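Local coordinates for selenium-binding protein (Sulfolobus tokodaii, PDB 2ECE) that is of unknown function but belongs to the selenium-binding protein family, may bind selenium, and folds as a beta propeller, at residues K63-D71 and S105-T113; K378-L386 and V395-S403. All coordinates share one frame; numbering follows the deposited sequence.

Interaction 1 (K63-D71 and S105-T113)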
loop_
_atom_site.group_PDB
_atom_site.type_symbol
_atom_site.label_atom_id
_atom_site.label_comp_id
_atom_site.label_asym_id
_atom_site.label_seq_id
_atom_site.Cartn_x
_atom_site.Cartn_y
_atom_site.Cartn_z
ATOM N N LYS A 63 19.913 -0.289 8.756
ATOM C CA LYS A 63 19.260 0.744 7.971
ATOM C C LYS A 63 19.983 0.847 6.642
ATOM O O LYS A 63 21.196 1.051 6.594
ATOM C CB LYS A 63 19.312 2.098 8.691
ATOM C CG LYS A 63 18.442 2.197 9.941
ATOM C CD LYS A 63 18.497 3.609 10.524
ATOM C CE LYS A 63 17.568 3.766 11.719
ATOM N NZ LYS A 63 17.510 5.178 12.193
ATOM N N VAL A 64 19.245 0.659 5.557
ATOM C CA VAL A 64 19.838 0.772 4.234
ATOM C C VAL A 64 19.651 2.238 3.870
ATOM O O VAL A 64 18.641 2.627 3.281
ATOM C CB VAL A 64 19.106 -0.112 3.213
ATOM C CG1 VAL A 64 19.815 -0.045 1.869
ATOM C CG2 VAL A 64 19.054 -1.553 3.722
ATOM N N GLU A 65 20.621 3.055 4.263
ATOM C CA GLU A 65 20.567 4.481 3.995
ATOM C C GLU A 65 20.800 4.776 2.508
ATOM O O GLU A 65 21.752 4.279 1.902
ATOM C CB GLU A 65 21.574 5.198 4.906
ATOM C CG GLU A 65 21.072 5.241 6.354
ATOM C CD GLU A 65 22.132 5.601 7.388
ATOM O OE1 GLU A 65 23.273 5.944 7.007
ATOM O OE2 GLU A 65 21.808 5.540 8.597
ATOM N N LEU A 66 19.902 5.567 1.923
ATOM C CA LEU A 66 19.976 5.910 0.502
ATOM C C LEU A 66 20.984 7.017 0.192
ATOM O O LEU A 66 21.259 7.863 1.032
ATOM C CB LEU A 66 18.584 6.303 -0.002
ATOM C CG LEU A 66 17.547 5.195 0.233
ATOM C CD1 LEU A 66 16.182 5.650 -0.244
ATOM C CD2 LEU A 66 17.986 3.924 -0.498
ATOM N N PRO A 67 21.540 7.019 -1.033
ATOM C CA PRO A 67 22.528 8.016 -1.470
ATOM C C PRO A 67 22.001 9.408 -1.798
ATOM O O PRO A 67 22.791 10.330 -1.987
ATOM C CB PRO A 67 23.170 7.351 -2.681
ATOM C CG PRO A 67 22.017 6.596 -3.273
ATOM C CD PRO A 67 21.396 5.958 -2.045
ATOM N N TYR A 68 20.685 9.569 -1.889
ATOM C CA TYR A 68 20.121 10.885 -2.182
ATOM C C TYR A 68 19.073 11.267 -1.150
ATOM O O TYR A 68 18.568 10.420 -0.414
ATOM C CB TYR A 68 19.474 10.933 -3.573
ATOM C CG TYR A 68 20.385 10.565 -4.718
ATOM C CD1 TYR A 68 20.462 9.252 -5.175
ATOM C CD2 TYR A 68 21.175 11.530 -5.346
ATOM C CE1 TYR A 68 21.297 8.905 -6.232
ATOM C CE2 TYR A 68 22.017 11.195 -6.404
ATOM C CZ TYR A 68 22.072 9.882 -6.843
ATOM O OH TYR A 68 22.893 9.542 -7.891
ATOM N N ILE A 69 18.735 12.549 -1.123
ATOM C CA ILE A 69 17.750 13.070 -0.190
ATOM C C ILE A 69 16.429 13.357 -0.909
ATOM O O ILE A 69 16.406 13.557 -2.120
ATOM C CB ILE A 69 18.294 14.357 0.486
ATOM C CG1 ILE A 69 19.450 13.984 1.419
ATOM C CG2 ILE A 69 17.200 15.064 1.253
ATOM C CD1 ILE A 69 20.277 15.161 1.885
ATOM N N ASN A 70 15.336 13.348 -0.151
ATOM C CA ASN A 70 13.987 13.607 -0.657
ATOM C C ASN A 70 13.419 12.669 -1.731
ATOM O O ASN A 70 12.699 13.115 -2.620
ATOM C CB ASN A 70 13.870 15.056 -1.149
ATOM C CG ASN A 70 13.995 16.062 -0.022
ATOM O OD1 ASN A 70 13.453 15.866 1.071
ATOM N ND2 ASN A 70 14.701 17.153 -0.283
ATOM N N ASP A 71 13.724 11.375 -1.647
ATOM C CA ASP A 71 13.187 10.404 -2.606
ATOM C C ASP A 71 11.689 10.249 -2.349
ATOM O O ASP A 71 10.903 10.077 -3.279
ATOM C CB ASP A 71 13.829 9.016 -2.414
ATOM C CG ASP A 71 15.182 8.873 -3.108
ATOM O OD1 ASP A 71 15.259 9.037 -4.347
ATOM O OD2 ASP A 71 16.172 8.570 -2.413
ATOM N N SER A 105 11.047 11.465 -6.245
ATOM C CA SER A 105 12.169 11.467 -7.187
ATOM C C SER A 105 12.047 10.661 -8.476
ATOM O O SER A 105 12.683 11.001 -9.474
ATOM C CB SER A 105 13.436 10.998 -6.474
ATOM O OG SER A 105 13.331 9.616 -6.168
ATOM N N SER A 106 11.259 9.589 -8.454
ATOM C CA SER A 106 11.101 8.718 -9.615
ATOM C C SER A 106 12.326 7.811 -9.757
ATOM O O SER A 106 12.478 7.100 -10.746
ATOM C CB SER A 106 10.922 9.533 -10.898
ATOM O OG SER A 106 9.727 10.287 -10.864
ATOM N N ARG A 107 13.203 7.845 -8.762
ATOM C CA ARG A 107 14.398 7.012 -8.776
ATOM C C ARG A 107 14.004 5.601 -8.342
ATOM O O ARG A 107 13.016 5.427 -7.626
ATOM C CB ARG A 107 15.439 7.597 -7.809
ATOM C CG ARG A 107 16.696 6.755 -7.615
ATOM C CD ARG A 107 17.755 7.510 -6.796
ATOM N NE ARG A 107 18.216 8.734 -7.462
ATOM C CZ ARG A 107 17.893 9.969 -7.089
ATOM N NH1 ARG A 107 17.099 10.172 -6.046
ATOM N NH2 ARG A 107 18.382 11.011 -7.754
ATOM N N ILE A 108 14.745 4.593 -8.793
ATOM C CA ILE A 108 14.455 3.212 -8.392
ATOM C C ILE A 108 15.718 2.555 -7.851
ATOM O O ILE A 108 16.758 2.531 -8.523
ATOM C CB ILE A 108 13.955 2.335 -9.559
ATOM C CG1 ILE A 108 12.692 2.930 -10.179
ATOM C CG2 ILE A 108 13.636 0.913 -9.045
ATOM C CD1 ILE A 108 12.227 2.188 -11.423
ATOM N N TYR A 109 15.639 2.041 -6.630
ATOM C CA TYR A 109 16.778 1.349 -6.046
ATOM C C TYR A 109 16.507 -0.149 -6.135
ATOM O O TYR A 109 15.360 -0.593 -5.983
ATOM C CB TYR A 109 16.957 1.732 -4.574
ATOM C CG TYR A 109 17.197 3.203 -4.333
ATOM C CD1 TYR A 109 16.147 4.059 -4.007
ATOM C CD2 TYR A 109 18.483 3.734 -4.402
ATOM C CE1 TYR A 109 16.372 5.406 -3.748
ATOM C CE2 TYR A 109 18.720 5.080 -4.150
ATOM C CZ TYR A 109 17.664 5.912 -3.820
ATOM O OH TYR A 109 17.903 7.244 -3.554
ATOM N N ILE A 110 17.557 -0.918 -6.393
ATOM C CA ILE A 110 17.459 -2.371 -6.456
ATOM C C ILE A 110 18.312 -2.790 -5.264
ATOM O O ILE A 110 19.536 -2.610 -5.275
ATOM C CB ILE A 110 18.078 -2.935 -7.753
ATOM C CG1 ILE A 110 17.492 -2.217 -8.976
ATOM C CG2 ILE A 110 17.801 -4.430 -7.846
ATOM C CD1 ILE A 110 15.985 -2.346 -9.116
ATOM N N ILE A 111 17.664 -3.330 -4.235
ATOM C CA ILE A 111 18.354 -3.722 -3.012
ATOM C C ILE A 111 18.386 -5.236 -2.809
ATOM O O ILE A 111 17.352 -5.883 -2.648
ATOM C CB ILE A 111 17.698 -3.016 -1.799
ATOM C CG1 ILE A 111 17.724 -1.503 -2.031
ATOM C CG2 ILE A 111 18.439 -3.361 -0.508
ATOM C CD1 ILE A 111 16.979 -0.692 -0.995
ATOM N N ASP A 112 19.599 -5.786 -2.816
ATOM C CA ASP A 112 19.836 -7.219 -2.670
ATOM C C ASP A 112 19.733 -7.671 -1.210
ATOM O O ASP A 112 20.396 -7.115 -0.337
ATOM C CB ASP A 112 21.234 -7.544 -3.210
ATOM C CG ASP A 112 21.439 -9.026 -3.479
ATOM O OD1 ASP A 112 20.584 -9.843 -3.074
ATOM O OD2 ASP A 112 22.468 -9.375 -4.096
ATOM N N THR A 113 18.908 -8.679 -0.948
ATOM C CA THR A 113 18.748 -9.191 0.410
ATOM C C THR A 113 19.585 -10.449 0.668
ATOM O O THR A 113 19.481 -11.065 1.735
ATOM C CB THR A 113 17.280 -9.521 0.721
ATOM O OG1 THR A 113 16.804 -10.516 -0.194
ATOM C CG2 THR A 113 16.421 -8.269 0.617
HETATM O O HOH W 1 16.343 12.914 -4.670
#

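Interaction 2 (K378-L386 and V395-S403)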
loop_
_atom_site.group_PDB
_atom_site.type_symbol
_atom_site.label_atom_id
_atom_site.label_comp_id
_atom_site.label_asym_id
_atom_site.label_seq_id
_atom_site.Cartn_x
_atom_site.Cartn_y
_atom_site.Cartn_z
ATOM N N LYS A 378 3.768 7.529 23.247
ATOM C CA LYS A 378 2.917 8.564 22.677
ATOM C C LYS A 378 2.907 8.303 21.174
ATOM O O LYS A 378 3.962 8.194 20.544
ATOM C CB LYS A 378 3.489 9.956 22.970
ATOM C CG LYS A 378 3.490 10.324 24.450
ATOM C CD LYS A 378 2.074 10.393 25.008
ATOM C CE LYS A 378 2.075 10.585 26.524
ATOM N NZ LYS A 378 0.689 10.710 27.060
ATOM N N LEU A 379 1.716 8.194 20.602
ATOM C CA LEU A 379 1.587 7.913 19.174
ATOM C C LEU A 379 1.114 9.103 18.352
ATOM O O LEU A 379 -0.042 9.515 18.461
ATOM C CB LEU A 379 0.606 6.758 18.959
ATOM C CG LEU A 379 0.837 5.458 19.737
ATOM C CD1 LEU A 379 -0.292 4.473 19.420
ATOM C CD2 LEU A 379 2.200 4.865 19.371
ATOM N N THR A 380 2.001 9.652 17.524
ATOM C CA THR A 380 1.628 10.763 16.664
ATOM C C THR A 380 0.980 10.161 15.416
ATOM O O THR A 380 1.162 8.973 15.127
ATOM C CB THR A 380 2.855 11.600 16.242
ATOM O OG1 THR A 380 3.813 10.762 15.585
ATOM C CG2 THR A 380 3.498 12.248 17.456
ATOM N N GLY A 381 0.220 10.967 14.682
ATOM C CA GLY A 381 -0.430 10.460 13.489
ATOM C C GLY A 381 -1.494 9.433 13.830
ATOM O O GLY A 381 -2.160 9.539 14.867
ATOM N N ALA A 382 -1.652 8.435 12.963
ATOM C CA ALA A 382 -2.651 7.389 13.163
ATOM C C ALA A 382 -2.307 6.204 12.261
ATOM O O ALA A 382 -1.351 6.268 11.492
ATOM C CB ALA A 382 -4.029 7.927 12.820
ATOM N N PRO A 383 -3.071 5.101 12.358
ATOM C CA PRO A 383 -2.773 3.945 11.503
ATOM C C PRO A 383 -2.913 4.335 10.033
ATOM O O PRO A 383 -3.812 5.091 9.666
ATOM C CB PRO A 383 -3.832 2.930 11.910
ATOM C CG PRO A 383 -4.114 3.281 13.343
ATOM C CD PRO A 383 -4.165 4.787 13.297
ATOM N N GLN A 384 -1.939 3.938 9.225
ATOM C CA GLN A 384 -2.000 4.201 7.796
ATOM C C GLN A 384 -1.782 2.878 7.049
ATOM O O GLN A 384 -2.729 2.131 6.798
ATOM C CB GLN A 384 -0.951 5.249 7.436
ATOM C CG GLN A 384 -1.253 6.077 6.206
ATOM C CD GLN A 384 -1.265 5.251 4.931
ATOM O OE1 GLN A 384 -2.273 4.633 4.586
ATOM N NE2 GLN A 384 -0.135 5.229 4.232
ATOM N N MET A 385 -0.531 2.570 6.732
ATOM C CA MET A 385 -0.237 1.326 6.034
ATOM C C MET A 385 -0.354 0.144 6.981
ATOM O O MET A 385 -0.025 0.242 8.164
ATOM C CB MET A 385 1.166 1.335 5.419
ATOM C CG MET A 385 1.283 2.128 4.132
ATOM S SD MET A 385 -0.046 1.815 2.956
ATOM C CE MET A 385 0.360 0.154 2.374
ATOM N N LEU A 386 -0.833 -0.973 6.444
ATOM C CA LEU A 386 -0.999 -2.202 7.210
ATOM C C LEU A 386 -0.369 -3.344 6.433
ATOM O O LEU A 386 -0.239 -3.277 5.207
ATOM C CB LEU A 386 -2.486 -2.543 7.380
ATOM C CG LEU A 386 -3.471 -1.533 7.963
ATOM C CD1 LEU A 386 -4.899 -2.037 7.780
ATOM C CD2 LEU A 386 -3.160 -1.326 9.438
ATOM N N VAL A 395 -0.652 -8.341 12.473
ATOM C CA VAL A 395 -0.868 -7.193 11.599
ATOM C C VAL A 395 0.111 -6.101 12.014
ATOM O O VAL A 395 0.131 -5.682 13.169
ATOM C CB VAL A 395 -2.306 -6.631 11.716
ATOM C CG1 VAL A 395 -2.500 -5.492 10.710
ATOM C CG2 VAL A 395 -3.326 -7.732 11.470
ATOM N N TYR A 396 0.944 -5.662 11.079
ATOM C CA TYR A 396 1.917 -4.620 11.366
ATOM C C TYR A 396 1.318 -3.297 10.903
ATOM O O TYR A 396 0.660 -3.235 9.865
ATOM C CB TYR A 396 3.225 -4.937 10.651
ATOM C CG TYR A 396 3.858 -6.222 11.150
ATOM C CD1 TYR A 396 4.667 -6.226 12.285
ATOM C CD2 TYR A 396 3.608 -7.444 10.516
ATOM C CE1 TYR A 396 5.213 -7.413 12.778
ATOM C CE2 TYR A 396 4.151 -8.639 11.005
ATOM C CZ TYR A 396 4.951 -8.614 12.133
ATOM O OH TYR A 396 5.513 -9.781 12.605
ATOM N N VAL A 397 1.546 -2.241 11.677
ATOM C CA VAL A 397 0.967 -0.936 11.377
ATOM C C VAL A 397 1.964 0.220 11.452
ATOM O O VAL A 397 2.717 0.323 12.423
ATOM C CB VAL A 397 -0.168 -0.623 12.381
ATOM C CG1 VAL A 397 -0.955 0.592 11.919
ATOM C CG2 VAL A 397 -1.073 -1.846 12.557
ATOM N N THR A 398 1.983 1.074 10.426
ATOM C CA THR A 398 2.847 2.263 10.430
ATOM C C THR A 398 1.917 3.483 10.320
ATOM O O THR A 398 0.714 3.316 10.103
ATOM C CB THR A 398 3.900 2.252 9.302
ATOM O OG1 THR A 398 3.253 2.154 8.026
ATOM C CG2 THR A 398 4.870 1.086 9.511
ATOM N N ASN A 399 2.453 4.695 10.414
ATOM C CA ASN A 399 1.573 5.871 10.481
ATOM C C ASN A 399 1.680 7.063 9.539
ATOM O O ASN A 399 0.946 8.041 9.715
ATOM C CB ASN A 399 1.634 6.405 11.911
ATOM C CG ASN A 399 3.031 6.865 12.291
ATOM O OD1 ASN A 399 4.030 6.279 11.855
ATOM N ND2 ASN A 399 3.113 7.913 13.107
ATOM N N SER A 400 2.575 7.015 8.561
ATOM C CA SER A 400 2.722 8.132 7.643
ATOM C C SER A 400 2.001 7.895 6.317
ATOM O O SER A 400 1.994 6.783 5.801
ATOM C CB SER A 400 4.204 8.396 7.391
ATOM O OG SER A 400 4.368 9.391 6.401
ATOM N N LEU A 401 1.406 8.955 5.768
ATOM C CA LEU A 401 0.681 8.870 4.504
ATOM C C LEU A 401 1.496 9.482 3.365
ATOM O O LEU A 401 1.780 8.829 2.361
ATOM C CB LEU A 401 -0.671 9.597 4.612
ATOM C CG LEU A 401 -1.533 9.658 3.340
ATOM C CD1 LEU A 401 -1.932 8.248 2.923
ATOM C CD2 LEU A 401 -2.774 10.511 3.585
ATOM N N TYR A 402 1.856 10.750 3.532
ATOM C CA TYR A 402 2.633 11.479 2.536
ATOM C C TYR A 402 3.188 12.754 3.198
ATOM O O TYR A 402 2.461 13.485 3.869
ATOM C CB TYR A 402 1.745 11.819 1.325
ATOM C CG TYR A 402 2.501 12.435 0.163
ATOM C CD1 TYR A 402 2.744 13.810 0.112
ATOM C CD2 TYR A 402 3.025 11.638 -0.856
ATOM C CE1 TYR A 402 3.497 14.376 -0.925
ATOM C CE2 TYR A 402 3.776 12.191 -1.894
ATOM C CZ TYR A 402 4.008 13.560 -1.921
ATOM O OH TYR A 402 4.752 14.115 -2.940
ATOM N N SER A 403 4.481 12.995 3.012
ATOM C CA SER A 403 5.176 14.143 3.597
ATOM C C SER A 403 4.326 15.382 3.883
ATOM O O SER A 403 4.127 15.747 5.036
ATOM C CB SER A 403 6.360 14.538 2.708
ATOM O OG SER A 403 5.920 14.902 1.412
HETATM O O HOH W 2 1.950 4.179 6.556
#

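Interaction 1 (K63-D71 and S105-T113)
The backbones of 63-71 and 105-113 run in roughly opposite directions without pairing as strands: Leu66 CA and Tyr109 CA are 8.6 Å apart, and the gap narrows to 4.8 Å between Asp71 CA and Ser105 CA, where Ser105 N bonds to Asp71 O. Val64 CG1 meets Ile111 CD1 at 4.1 Å. Leu66 CD2 sits over the centre of the Tyr109 ring, 3.7 Å from its centroid, a CH-pi contact. Pro67 CD touches Tyr109 CE2. The Arg107 guanidinium lies flat on one face of Tyr68, centres 3.6 Å apart and planes at 12°, a cation-pi stack. A bend at chi3 (-62°) turns the otherwise extended Arg107 chain over the ring. The Asp71 carboxylate gathers three donors. Its OD1 takes Ser105 OG on the anti lone pair at 2.7 Å and Arg107 NH1 on the syn side, tilted 26° from the carboxylate plane, also at 2.7 Å, as a salt bridge. Its OD2 takes Tyr109 OH in a very short bond. Glu127 forms a second salt bridge with Arg107 NE. A leucine in place of Arg107 would probably leave Asp71 and Glu127 without their cationic mate and Tyr68 without its stacking partner. Ser105 OG also accepts from Arg107 N, closing an ST turn. Val64 and Ile111 pack strand 60-65 of one beta-propeller blade on strand 108-112 of the next, and the loop after 60-65 carries the stack and carboxylate bonds.

Interaction 2 (K378-L386 and V395-S403)
The Gln384 side-chain amide has Leu401 CD1 over one face, 3.7 Å from Gln384 CD. At its edge, Gln384 NE2 gives an in-plane bond to Ser400 O at 3.1 Å. Gln384 CG is anti to the backbone N (chi1 -154°), and a bend at chi2 brings the amide alongside Ser400. Its OE1 bonds to Thr324 OG1, so both ends of this buried amide are held. The Asn399 amide bonds at its nitrogen: ND2 reaches Thr380 O at 3.0 Å, from above the carbonyl plane. Trp417 NE1 shares that oxygen. The Asn399 amide has a stronger polar partner in Lys415. Two main-chain bonds join the segments. Gln384 N donates to Thr398 O at 2.9 Å, and Thr398 N to Met385 O at 3.1 Å. Water 2 accepts from Met385 N and donates to Thr398 OG1 and Ser400 O, bridging both segments. Thr398 OG1 also bonds to His445 O. Beyond the water, Leu386 and Val397 form an antiparallel non-hydrogen-bonded pair. Their side chains lie side by side, with Leu386 CD2 3.8 Å from Val397 CG2. Pro383 CB packs on Val397 CG1. This is the start of a beta hairpin, strand 386-388 with strand 394-398, at one edge of a four-stranded propeller blade.

In the fold
Interactions 1 and 2 do not touch. Their centres are 21 Å apart and their nearest atoms about 7 Å. Interaction 1 lies farther out, its centre 18 Å from that of the chain, against 12 Å for interaction 2. The first joins two neighbouring blades; the second lies within one blade and its entry loop. The end of 395-403 reaches residues bordering interaction 1: Ser403 OG bonds to Glu72 OE1, next to Asp71, and Tyr402 packs on Arg104, whose backbone bonds with that of Asp71. Strand 443-449 bears on 395-403 and also completes the sheet that holds 60-65. No selenium site can be assigned to either contact.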